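Local coordinates for protein beta-agarase (Persicobacter, PDB 6AII) that probably cleaves agarose into neoagarobiose through the calcium-binding catalytic domain of a GH16-family beta-agarase, at residues P59-W64 / I286-W291; G112-P117 / I318-P323; E121-I126 / K314-R319; D142-D147 / K274-P279. One frame throughout, in Å; residues are numbered along the deposited sequence.

Contact 1. Residues P59-W64 / I286-W291; sequences PGPTQW and IEAQDW
Glu-287 packs its side chain against Pro-59, Thr-62 and the edge of Trp-64. Its CB lies 3.8 Å from Thr-62 OG1 and 4.0 Å from Pro-59 CG. CG is wedged between the backbone N and the carbonyl carbon (chi1 56°), which carries the extended remainder across the proline ring at about a right angle. CD sits 3.9 Å from Pro-59 CG. At the tip, OE1 passes 3.8 Å from Trp-64 CZ2, at the indole edge, and takes a hydrogen bond from Asn-285; OE2 receives Gln-289 NE2 on its anti lone pair. Both carboxylate oxygens are therefore held, which fixes the rotation of the group.

Two direct bonds join the two segments. Ala-288 N donates to Thr-62 OG1 over 2.8 Å, and Trp-64 NE1 donates to Ile-286 O over 3.0 Å. The second is almost straight, at 172°, with the carbonyl oxygen lying in the indole plane. Thr-62 CG2 sits over one face of that indole, toward its rim, while Trp-52 and Trp-56 meet the ring as well.

Gly-60 comes so near the other backbone that a CB would strike Ala-288 O; its CA instead makes a C-H...O contact with this oxygen at 3.5 Å. Pro-59 to Thr-62 form a type II' turn, with glycine at the position where positive phi suits it. The turn leads into strand 62-64, which together with strand 280-287 bonds to strand 97-110 in one sheet of the beta-sandwich (jelly-roll) fold known from GH16 enzymes.

Contact 2. Residues G112-P117 / I318-P323; sequences GHVQYP and IRVYTP
Pro-117 and Pro-323 press their rings together at the close-fitting end of this contact. Pro-117 CG and Pro-323 CG are 3.8 Å apart, with the two rings set at a slant, and Pro-117 CB lies equally near the same Pro-323 carbon. The carbonyl of Pro-117 fills in beside them: its oxygen rests 3.4 Å from Pro-323 CD and 3.6 Å from Thr-322 CG2. A cis peptide bond precedes Pro-117 and sets the course of the chain as it arrives here. An alanine in place of Pro-323 lacks CG and CD, and the loss is likely to open a gap beside the Pro-117 ring and its carbonyl oxygen.

Toward the other end the fit is looser, although more deeply buried. The CA atoms of Val-114 and Val-320 stand 8.3 Å apart, and one methyl pair bridges the distance, Val-114 CG1 to Val-320 CG1 at 3.9 Å. Val-320 CG1 gets there by standing opposite its own backbone nitrogen (chi1 175°). Val-118 and Val-120 of strand 118-125 also pack on Val-320. The side turned from strand 312-325 is the solvent side: Gln-115 is exposed there and points away, its NE2 bonded to Thr-277 O.

Everything between the segments is van der Waals contact, and the two segments run in broadly the same direction, 30° apart. Segment 112-117 is the connection that leaves strand 97-110 of one sheet and enters strand 118-125 of the other, a sheet-to-sheet crossing of the kind expected in a jelly-roll beta-sandwich.

Contact 3. Residues E121-I126 / K314-R319; sequences EARVKI and KVDWIR. With CA (calcium ion), chain B.
Glu-121 and Arg-319 face each other as a hydrogen-bonded antiparallel pair and are joined again by their side chains. Arg-319 offers NE and NH2 side-on, both to Glu-121 OE1 and both at 2.8 Å, with carboxylate and guanidinium planes only 4° apart. NH2 also donates to Pro-10 O, and NH1 to Ile-9 O and, weakly, to Tyr-321 OH.

A classic beta bulge follows, with Asp-316 and Trp-317 both opposite Arg-123. Arg-123 N donates to Trp-317 O at 2.9 Å, and Arg-123 O takes Asp-316 N at 2.8 Å. Arg-123 NH2 reaches Asp-316 OD2 at 2.7 Å, coming from above the carboxylate plane. Asp-316 OD1, 2.3 Å from the calcium ion, and Asp-316 O, 2.6 Å from it, are ligands; Asp-5, Asp-30, Asn-32, Gly-74 and a water complete the site. Arg-123 thus probably balances and steadies a metal-binding carboxylate.

Arg-123 CB lies over the Trp-317 indole, 3.6 Å from the centroid of the five-membered ring, in a CH-pi contact. A serine in place of Trp-317 would probably leave the Arg-123 chain without this support and freer to swing from Asp-316. Further on, Lys-125 and Lys-314 exchange both backbone bonds, and Lys-314 NZ pairs with Glu-309.

Strand 118-125 is flanked by strand 217-225 and by strand 312-325, while Val-315 and Ile-318 pack on strand 280-287 of the facing sheet.

Contact 4. Residues D142-D147 / K274-P279; sequences DYEEID and KGLTKP
Strand 144-151 opens with Glu-Ile-Asp after Glu-144, consistent with the start of the catalytic signature of GH16 enzymes, and this contact secures that opening to the loop before strand 280-287. Glu-144 and Ile-146 point toward the loop, whereas Glu-145 points the other way, toward the side where Trp-136 and His-178 lie.

Glu-144 carries most of the load. Its CG stands opposite the carbonyl carbon (chi1 -64°) and the chain runs straight on, delivering OE1 to two successive backbone N-H groups: Thr-277 N at 2.9 Å, on the syn side but tilted out of the carboxylate plane, and Lys-278 N at 3.0 Å, from above the carboxylate plane. The second bond is the straighter, at 167°. The extended Lys-278 side chain crosses that of Glu-144 at about a right angle, laying CD 3.6 Å from Glu-144 OE2. Its ammonium travels on past Tyr-143 CB to a salt bridge with Asp-141. The Tyr-143 hydroxyl is hydrogen-bonded to Arg-183 N.

Deeper in, Leu-276 pushes one methyl, CD2, against Glu-144 CB and the other, CD1, against Ile-146 CG1, 4.2 Å away; Val-179 of strand 173-181 packs on the same leucine.

Water serves the second carboxylate oxygen. One molecule donates to Glu-144 OE2 and Gly-275 O while accepting from Thr-277 OG1; another accepts from Lys-278 NZ and donates to Glu-144 OE2 over 2.6 Å.

From the N terminus, residues 59-64 come first and wait until 286-291 to close contact 1. Before that, the chain sets down 112-117, 121-126 and 142-147, the first halves of contacts 2, 3 and 4. Contact 4 closes earliest, at 274-279, so its loop lies within those of all three others. Contact 1 closes next and crosses contacts 2 and 3, which both finish on strand 312-325 and share Ile-318 and Arg-319. Contacts 1 and 4 fasten the mixed sheet; contact 3 knits the antiparallel sheet, at the bulge that supplies Asp-316 to the calcium, and contact 2 packs the connection between the two sheets against strand 312-325. Contacts 2 and 4 touch through Gln-115 and Thr-277.

Contact 1. Residues P59-W64 / I286-W291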
# COMPACT_ATOMS: atom_id res chain seq x y z
N PRO A 59 6.27 13.08 3.38
CA PRO A 59 6.62 13.71 2.09
C PRO A 59 5.71 14.88 1.81
O PRO A 59 4.60 14.92 2.35
CB PRO A 59 6.41 12.63 1.04
CG PRO A 59 5.21 11.88 1.63
CD PRO A 59 5.45 11.85 3.13
N GLY A 60 6.15 15.85 0.98
CA GLY A 60 5.21 16.86 0.62
C GLY A 60 4.76 17.63 1.87
O GLY A 60 5.49 17.76 2.84
N PRO A 61 3.54 18.11 1.82
CA PRO A 61 2.93 18.83 2.95
C PRO A 61 2.27 17.91 3.98
O PRO A 61 1.56 18.39 4.85
CB PRO A 61 1.92 19.77 2.30
CG PRO A 61 1.43 18.97 1.11
CD PRO A 61 2.66 18.25 0.65
N THR A 62 2.56 16.63 3.84
CA THR A 62 2.17 15.65 4.86
C THR A 62 2.84 15.97 6.21
O THR A 62 4.05 16.23 6.27
CB THR A 62 2.59 14.24 4.44
OG1 THR A 62 2.18 13.96 3.09
CG2 THR A 62 2.13 13.20 5.45
N GLN A 63 2.05 15.85 7.31
CA GLN A 63 2.57 15.86 8.65
C GLN A 63 2.01 14.66 9.42
O GLN A 63 0.92 14.73 9.96
CB GLN A 63 2.17 17.13 9.43
CG GLN A 63 2.98 18.35 8.99
CD GLN A 63 2.67 19.61 9.75
OE1 GLN A 63 1.56 19.84 10.24
NE2 GLN A 63 3.70 20.46 9.86
N TRP A 64 2.75 13.57 9.38
CA TRP A 64 2.35 12.36 10.12
C TRP A 64 2.35 12.70 11.60
O TRP A 64 3.32 13.37 12.05
CB TRP A 64 3.26 11.18 9.85
CG TRP A 64 3.09 10.59 8.50
CD1 TRP A 64 1.94 10.46 7.77
CD2 TRP A 64 4.14 10.05 7.69
NE1 TRP A 64 2.21 9.85 6.58
CE2 TRP A 64 3.55 9.60 6.50
CE3 TRP A 64 5.51 9.86 7.88
CZ2 TRP A 64 4.27 8.99 5.49
CZ3 TRP A 64 6.22 9.28 6.85
CH2 TRP A 64 5.62 8.84 5.69
N ILE A 286 -1.29 7.08 4.79
CA ILE A 286 -1.81 8.05 3.85
C ILE A 286 -0.79 9.18 3.72
O ILE A 286 0.04 9.37 4.61
CB ILE A 286 -3.19 8.60 4.25
CG1 ILE A 286 -3.13 9.43 5.54
CG2 ILE A 286 -4.20 7.43 4.32
CD1 ILE A 286 -4.47 10.00 6.03
N GLU A 287 -0.74 9.79 2.55
CA GLU A 287 0.19 10.88 2.36
C GLU A 287 -0.29 11.79 1.24
O GLU A 287 -1.05 11.41 0.37
CB GLU A 287 1.57 10.33 2.05
CG GLU A 287 1.70 9.41 0.94
CD GLU A 287 3.08 8.69 0.82
OE1 GLU A 287 3.73 8.27 1.80
OE2 GLU A 287 3.56 8.70 -0.30
N ALA A 288 0.28 12.99 1.27
CA ALA A 288 0.10 14.01 0.22
C ALA A 288 1.47 14.19 -0.40
O ALA A 288 2.30 14.88 0.21
CB ALA A 288 -0.46 15.26 0.76
N GLN A 289 1.75 13.57 -1.52
CA GLN A 289 3.09 13.65 -2.09
C GLN A 289 3.25 15.01 -2.79
O GLN A 289 2.28 15.63 -3.25
CB GLN A 289 3.31 12.50 -3.10
CG GLN A 289 3.10 11.15 -2.42
CD GLN A 289 2.45 10.09 -3.28
OE1 GLN A 289 2.12 10.30 -4.45
NE2 GLN A 289 2.22 8.94 -2.68
N ASP A 290 4.52 15.44 -2.90
CA ASP A 290 4.86 16.72 -3.49
C ASP A 290 4.21 16.94 -4.86
O ASP A 290 3.56 17.95 -5.03
CB ASP A 290 6.39 16.86 -3.66
CG ASP A 290 7.18 15.79 -4.40
OD1 ASP A 290 6.65 14.79 -4.90
OD2 ASP A 290 8.39 15.85 -4.31
N TRP A 291 4.34 15.93 -5.73
CA TRP A 291 3.88 16.03 -7.18
C TRP A 291 2.34 16.23 -7.21
O TRP A 291 1.82 17.16 -7.84
CB TRP A 291 4.35 14.80 -8.00
CG TRP A 291 4.06 13.41 -7.49
CD1 TRP A 291 4.78 12.69 -6.55
CD2 TRP A 291 3.07 12.49 -7.98
NE1 TRP A 291 4.26 11.43 -6.38
CE2 TRP A 291 3.20 11.28 -7.24
CE3 TRP A 291 2.05 12.57 -8.94
CZ2 TRP A 291 2.35 10.18 -7.44
CZ3 TRP A 291 1.20 11.49 -9.12
CH2 TRP A 291 1.36 10.31 -8.40

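Contact 2. Residues G112-P117 / I318-P323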
# COMPACT_ATOMS: atom_id res chain seq x y z
N GLY A 112 6.41 -6.73 13.36
CA GLY A 112 6.89 -7.94 12.76
C GLY A 112 7.29 -7.80 11.31
O GLY A 112 7.17 -6.69 10.71
N HIS A 113 7.83 -8.91 10.80
CA HIS A 113 8.25 -9.03 9.45
C HIS A 113 7.55 -10.20 8.75
O HIS A 113 7.15 -11.21 9.36
CB HIS A 113 9.77 -9.25 9.32
CG HIS A 113 10.59 -8.11 9.78
ND1 HIS A 113 10.79 -7.84 11.13
CD2 HIS A 113 11.33 -7.21 9.10
CE1 HIS A 113 11.57 -6.76 11.25
NE2 HIS A 113 11.94 -6.38 10.01
N VAL A 114 7.52 -10.11 7.42
CA VAL A 114 7.21 -11.26 6.60
C VAL A 114 8.36 -11.55 5.64
O VAL A 114 9.17 -10.67 5.33
CB VAL A 114 5.89 -11.06 5.84
CG1 VAL A 114 4.74 -10.76 6.78
CG2 VAL A 114 6.01 -9.96 4.83
N GLN A 115 8.42 -12.79 5.18
CA GLN A 115 9.36 -13.24 4.18
C GLN A 115 8.73 -14.36 3.37
O GLN A 115 7.92 -15.18 3.92
CB GLN A 115 10.65 -13.72 4.88
CG GLN A 115 11.69 -14.26 3.94
CD GLN A 115 12.97 -14.58 4.68
OE1 GLN A 115 12.93 -15.25 5.72
NE2 GLN A 115 14.08 -14.12 4.13
N TYR A 116 9.12 -14.47 2.12
CA TYR A 116 8.59 -15.48 1.24
C TYR A 116 8.84 -16.86 1.87
O TYR A 116 9.86 -17.00 2.56
CB TYR A 116 9.27 -15.49 -0.13
CG TYR A 116 10.68 -16.02 -0.17
CD1 TYR A 116 11.73 -15.20 0.17
CD2 TYR A 116 10.92 -17.36 -0.39
CE1 TYR A 116 13.03 -15.70 0.24
CE2 TYR A 116 12.21 -17.87 -0.31
CZ TYR A 116 13.25 -17.03 -0.01
OH TYR A 116 14.57 -17.47 0.06
N PRO A 117 8.02 -17.84 1.58
CA PRO A 117 6.69 -17.79 0.95
C PRO A 117 5.65 -17.22 1.92
O PRO A 117 5.46 -17.65 3.11
CB PRO A 117 6.37 -19.24 0.51
CG PRO A 117 7.11 -20.07 1.54
CD PRO A 117 8.27 -19.23 2.04
N ILE A 318 -6.12 -7.02 8.61
CA ILE A 318 -4.92 -7.42 7.94
C ILE A 318 -4.76 -8.90 8.26
O ILE A 318 -4.84 -9.26 9.46
CB ILE A 318 -3.68 -6.64 8.42
CG1 ILE A 318 -3.83 -5.15 8.19
CG2 ILE A 318 -2.42 -7.21 7.83
CD1 ILE A 318 -2.85 -4.32 8.98
N ARG A 319 -4.44 -9.72 7.25
CA ARG A 319 -4.17 -11.17 7.55
C ARG A 319 -2.97 -11.60 6.73
O ARG A 319 -2.75 -11.20 5.59
CB ARG A 319 -5.40 -12.04 7.30
CG ARG A 319 -5.82 -12.14 5.83
CD ARG A 319 -7.14 -12.88 5.71
NE ARG A 319 -7.47 -13.16 4.34
CZ ARG A 319 -8.27 -14.09 3.88
NH1 ARG A 319 -8.76 -15.02 4.72
NH2 ARG A 319 -8.65 -14.06 2.60
N VAL A 320 -2.15 -12.44 7.38
CA VAL A 320 -0.94 -12.96 6.83
C VAL A 320 -0.91 -14.49 7.01
O VAL A 320 -1.24 -14.93 8.11
CB VAL A 320 0.30 -12.33 7.47
CG1 VAL A 320 1.56 -12.97 6.98
CG2 VAL A 320 0.33 -10.82 7.16
N TYR A 321 -0.58 -15.18 5.94
CA TYR A 321 -0.49 -16.66 6.00
C TYR A 321 0.82 -17.12 5.36
O TYR A 321 1.31 -16.57 4.39
CB TYR A 321 -1.64 -17.37 5.28
CG TYR A 321 -3.04 -17.08 5.74
CD1 TYR A 321 -3.72 -15.95 5.28
CD2 TYR A 321 -3.71 -17.89 6.63
CE1 TYR A 321 -5.00 -15.66 5.69
CE2 TYR A 321 -4.98 -17.59 7.05
CZ TYR A 321 -5.66 -16.50 6.54
OH TYR A 321 -6.94 -16.27 6.96
N THR A 322 1.34 -18.26 5.88
CA THR A 322 2.45 -18.95 5.30
C THR A 322 2.01 -20.42 5.05
O THR A 322 1.14 -20.94 5.69
CB THR A 322 3.71 -18.88 6.18
OG1 THR A 322 3.42 -19.65 7.36
CG2 THR A 322 4.12 -17.44 6.44
N PRO A 323 2.60 -21.08 4.05
CA PRO A 323 2.25 -22.43 3.64
C PRO A 323 2.84 -23.45 4.61
O PRO A 323 4.00 -23.25 5.08
CB PRO A 323 2.92 -22.70 2.28
CG PRO A 323 3.58 -21.42 1.90
CD PRO A 323 3.57 -20.52 3.09

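Contact 3. Residues E121-I126 / K314-R319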
# COMPACT_ATOMS: atom_id res chain seq x y z
N GLU A 121 -2.58 -9.77 3.02
CA GLU A 121 -3.81 -9.17 2.45
C GLU A 121 -4.43 -8.24 3.48
O GLU A 121 -4.49 -8.55 4.69
CB GLU A 121 -4.79 -10.26 2.07
CG GLU A 121 -5.99 -9.82 1.25
CD GLU A 121 -6.86 -11.03 0.90
OE1 GLU A 121 -7.15 -11.83 1.84
OE2 GLU A 121 -7.33 -11.11 -0.27
N ALA A 122 -4.97 -7.10 2.99
CA ALA A 122 -5.68 -6.21 3.86
C ALA A 122 -7.06 -5.94 3.25
O ALA A 122 -7.21 -5.87 2.01
CB ALA A 122 -4.90 -4.92 3.99
N ARG A 123 -8.05 -5.68 4.12
CA ARG A 123 -9.35 -5.23 3.73
C ARG A 123 -9.45 -3.78 4.16
O ARG A 123 -9.44 -3.51 5.38
CB ARG A 123 -10.46 -6.08 4.37
CG ARG A 123 -11.85 -5.76 3.87
CD ARG A 123 -12.91 -6.77 4.23
NE ARG A 123 -14.17 -6.48 3.54
CZ ARG A 123 -15.27 -5.96 4.08
NH1 ARG A 123 -16.37 -5.83 3.33
NH2 ARG A 123 -15.32 -5.58 5.35
N VAL A 124 -9.53 -2.92 3.16
CA VAL A 124 -9.41 -1.50 3.42
C VAL A 124 -10.63 -0.80 2.84
O VAL A 124 -11.14 -1.23 1.81
CB VAL A 124 -8.12 -0.94 2.83
CG1 VAL A 124 -6.89 -1.56 3.50
CG2 VAL A 124 -8.06 -1.08 1.34
N LYS A 125 -10.95 0.35 3.43
CA LYS A 125 -11.86 1.27 2.79
C LYS A 125 -11.07 2.55 2.48
O LYS A 125 -10.75 3.31 3.39
CB LYS A 125 -13.05 1.59 3.69
CG LYS A 125 -14.33 1.97 2.98
CD LYS A 125 -14.29 3.26 2.34
CE LYS A 125 -14.13 4.43 3.27
NZ LYS A 125 -14.10 5.67 2.43
N ILE A 126 -10.69 2.63 1.24
CA ILE A 126 -9.91 3.80 0.74
C ILE A 126 -10.70 5.08 1.01
O ILE A 126 -11.91 5.12 0.83
CB ILE A 126 -9.56 3.54 -0.72
CG1 ILE A 126 -8.42 2.50 -0.76
CG2 ILE A 126 -9.14 4.87 -1.41
CD1 ILE A 126 -8.16 1.85 -2.04
N LYS A 314 -9.62 3.41 6.23
CA LYS A 314 -10.04 2.48 7.28
C LYS A 314 -9.50 1.08 6.95
O LYS A 314 -9.47 0.70 5.75
CB LYS A 314 -11.57 2.41 7.39
CG LYS A 314 -12.17 3.73 7.77
CD LYS A 314 -13.69 3.73 7.83
CE LYS A 314 -14.20 5.10 8.18
NZ LYS A 314 -15.68 5.14 8.07
N VAL A 315 -9.07 0.36 7.96
CA VAL A 315 -8.54 -0.97 7.74
C VAL A 315 -9.39 -1.93 8.60
O VAL A 315 -9.25 -1.93 9.83
CB VAL A 315 -7.05 -1.11 8.07
CG1 VAL A 315 -6.53 -2.50 7.72
CG2 VAL A 315 -6.21 -0.02 7.37
N ASP A 316 -10.23 -2.72 7.93
CA ASP A 316 -11.09 -3.68 8.68
C ASP A 316 -10.24 -4.81 9.23
O ASP A 316 -10.50 -5.32 10.33
CB ASP A 316 -12.16 -4.20 7.72
CG ASP A 316 -13.18 -5.11 8.38
OD1 ASP A 316 -13.37 -5.02 9.62
OD2 ASP A 316 -13.81 -5.90 7.61
N TRP A 317 -9.28 -5.28 8.46
CA TRP A 317 -8.41 -6.35 8.92
C TRP A 317 -7.16 -6.42 8.05
O TRP A 317 -7.14 -5.97 6.88
CB TRP A 317 -9.13 -7.73 8.96
CG TRP A 317 -9.91 -8.21 7.78
CD1 TRP A 317 -11.26 -8.24 7.74
CD2 TRP A 317 -9.46 -8.80 6.56
NE1 TRP A 317 -11.71 -8.88 6.62
CE2 TRP A 317 -10.63 -9.24 5.87
CE3 TRP A 317 -8.19 -9.05 5.99
CZ2 TRP A 317 -10.56 -9.85 4.64
CZ3 TRP A 317 -8.13 -9.63 4.74
CH2 TRP A 317 -9.31 -10.05 4.09
N ILE A 318 -6.12 -7.02 8.61
CA ILE A 318 -4.92 -7.42 7.94
C ILE A 318 -4.76 -8.90 8.26
O ILE A 318 -4.84 -9.26 9.46
CB ILE A 318 -3.68 -6.64 8.42
CG1 ILE A 318 -3.83 -5.15 8.19
CG2 ILE A 318 -2.42 -7.21 7.83
CD1 ILE A 318 -2.85 -4.32 8.98
N ARG A 319 -4.44 -9.72 7.25
CA ARG A 319 -4.17 -11.17 7.55
C ARG A 319 -2.97 -11.60 6.73
O ARG A 319 -2.75 -11.20 5.59
CB ARG A 319 -5.40 -12.04 7.30
CG ARG A 319 -5.82 -12.14 5.83
CD ARG A 319 -7.14 -12.88 5.71
NE ARG A 319 -7.47 -13.16 4.34
CZ ARG A 319 -8.27 -14.09 3.88
NH1 ARG A 319 -8.76 -15.02 4.72
NH2 ARG A 319 -8.65 -14.06 2.60
CA CA B . -12.69 -5.46 11.80
O HOH W 1 -15.21 -5.37 11.87

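Contact 4. Residues D142-D147 / K274-P279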
# COMPACT_ATOMS: atom_id res chain seq x y z
N ASP A 142 15.90 -0.82 3.47
CA ASP A 142 15.31 0.01 2.43
C ASP A 142 15.72 -0.40 1.02
O ASP A 142 15.45 0.35 0.07
CB ASP A 142 15.56 1.50 2.63
CG ASP A 142 14.88 2.08 3.85
OD1 ASP A 142 13.78 1.59 4.23
OD2 ASP A 142 15.47 3.01 4.42
N TYR A 143 16.27 -1.57 0.81
CA TYR A 143 16.74 -1.97 -0.49
C TYR A 143 15.67 -2.73 -1.29
O TYR A 143 15.79 -2.84 -2.53
CB TYR A 143 17.99 -2.85 -0.39
CG TYR A 143 19.27 -2.05 -0.47
CD1 TYR A 143 19.78 -1.39 0.63
CD2 TYR A 143 19.88 -1.85 -1.70
CE1 TYR A 143 20.92 -0.61 0.53
CE2 TYR A 143 21.01 -1.07 -1.82
CZ TYR A 143 21.53 -0.45 -0.70
OH TYR A 143 22.64 0.32 -0.87
N GLU A 144 14.69 -3.36 -0.61
CA GLU A 144 13.75 -4.23 -1.31
C GLU A 144 12.34 -3.92 -0.79
O GLU A 144 12.12 -3.84 0.39
CB GLU A 144 14.05 -5.71 -1.11
CG GLU A 144 15.39 -6.12 -1.71
CD GLU A 144 15.84 -7.54 -1.48
OE1 GLU A 144 14.99 -8.39 -1.09
OE2 GLU A 144 17.07 -7.80 -1.73
N GLU A 145 11.41 -3.71 -1.70
CA GLU A 145 10.05 -3.20 -1.36
C GLU A 145 9.02 -3.92 -2.25
O GLU A 145 9.24 -4.11 -3.43
CB GLU A 145 10.06 -1.70 -1.60
CG GLU A 145 8.67 -1.03 -1.60
CD GLU A 145 8.67 0.46 -1.87
OE1 GLU A 145 9.72 1.05 -1.56
OE2 GLU A 145 7.61 1.01 -2.35
N ILE A 146 7.83 -4.18 -1.69
CA ILE A 146 6.70 -4.65 -2.47
C ILE A 146 5.51 -3.73 -2.24
O ILE A 146 5.17 -3.48 -1.12
CB ILE A 146 6.39 -6.12 -2.08
CG1 ILE A 146 7.54 -7.04 -2.47
CG2 ILE A 146 5.05 -6.56 -2.72
CD1 ILE A 146 7.46 -8.42 -1.81
N ASP A 147 4.89 -3.27 -3.31
CA ASP A 147 3.74 -2.35 -3.19
C ASP A 147 2.45 -3.13 -3.50
O ASP A 147 2.20 -3.46 -4.71
CB ASP A 147 3.87 -1.20 -4.18
CG ASP A 147 5.19 -0.49 -3.97
OD1 ASP A 147 5.48 -0.14 -2.81
OD2 ASP A 147 5.96 -0.44 -4.95
N LYS A 274 19.92 -12.89 -6.41
CA LYS A 274 19.11 -13.51 -5.34
C LYS A 274 17.60 -13.25 -5.50
O LYS A 274 16.82 -14.03 -4.96
CB LYS A 274 19.56 -12.97 -3.98
CG LYS A 274 20.97 -13.41 -3.57
CD LYS A 274 21.05 -14.92 -3.32
CE LYS A 274 22.25 -15.61 -3.94
NZ LYS A 274 23.48 -15.32 -3.19
N GLY A 275 17.22 -12.15 -6.15
CA GLY A 275 15.80 -11.74 -6.23
C GLY A 275 15.33 -11.11 -4.92
O GLY A 275 16.12 -10.59 -4.15
N LEU A 276 14.01 -11.11 -4.70
CA LEU A 276 13.45 -10.45 -3.51
C LEU A 276 13.51 -11.42 -2.33
O LEU A 276 12.71 -12.35 -2.30
CB LEU A 276 11.98 -10.11 -3.80
CG LEU A 276 11.75 -8.95 -4.75
CD1 LEU A 276 10.26 -8.83 -5.11
CD2 LEU A 276 12.23 -7.69 -4.14
N THR A 277 14.38 -11.19 -1.35
CA THR A 277 14.54 -12.13 -0.26
C THR A 277 14.46 -11.50 1.10
O THR A 277 14.35 -12.25 2.09
CB THR A 277 15.91 -12.86 -0.31
OG1 THR A 277 16.97 -11.94 -0.12
CG2 THR A 277 16.12 -13.60 -1.61
N LYS A 278 14.65 -10.19 1.25
CA LYS A 278 14.90 -9.66 2.57
C LYS A 278 13.59 -9.54 3.37
O LYS A 278 12.57 -9.09 2.80
CB LYS A 278 15.54 -8.29 2.45
CG LYS A 278 16.96 -8.36 1.90
CD LYS A 278 17.62 -7.02 1.71
CE LYS A 278 19.07 -7.26 1.30
NZ LYS A 278 19.66 -5.98 0.91
N PRO A 279 13.59 -9.86 4.63
CA PRO A 279 12.34 -9.73 5.45
C PRO A 279 11.83 -8.30 5.39
O PRO A 279 12.62 -7.37 5.42
CB PRO A 279 12.74 -10.10 6.87
CG PRO A 279 13.83 -11.13 6.62
CD PRO A 279 14.62 -10.54 5.47
O HOH W 2 17.77 -10.25 -2.09
O HOH W 3 18.94 -5.98 -1.93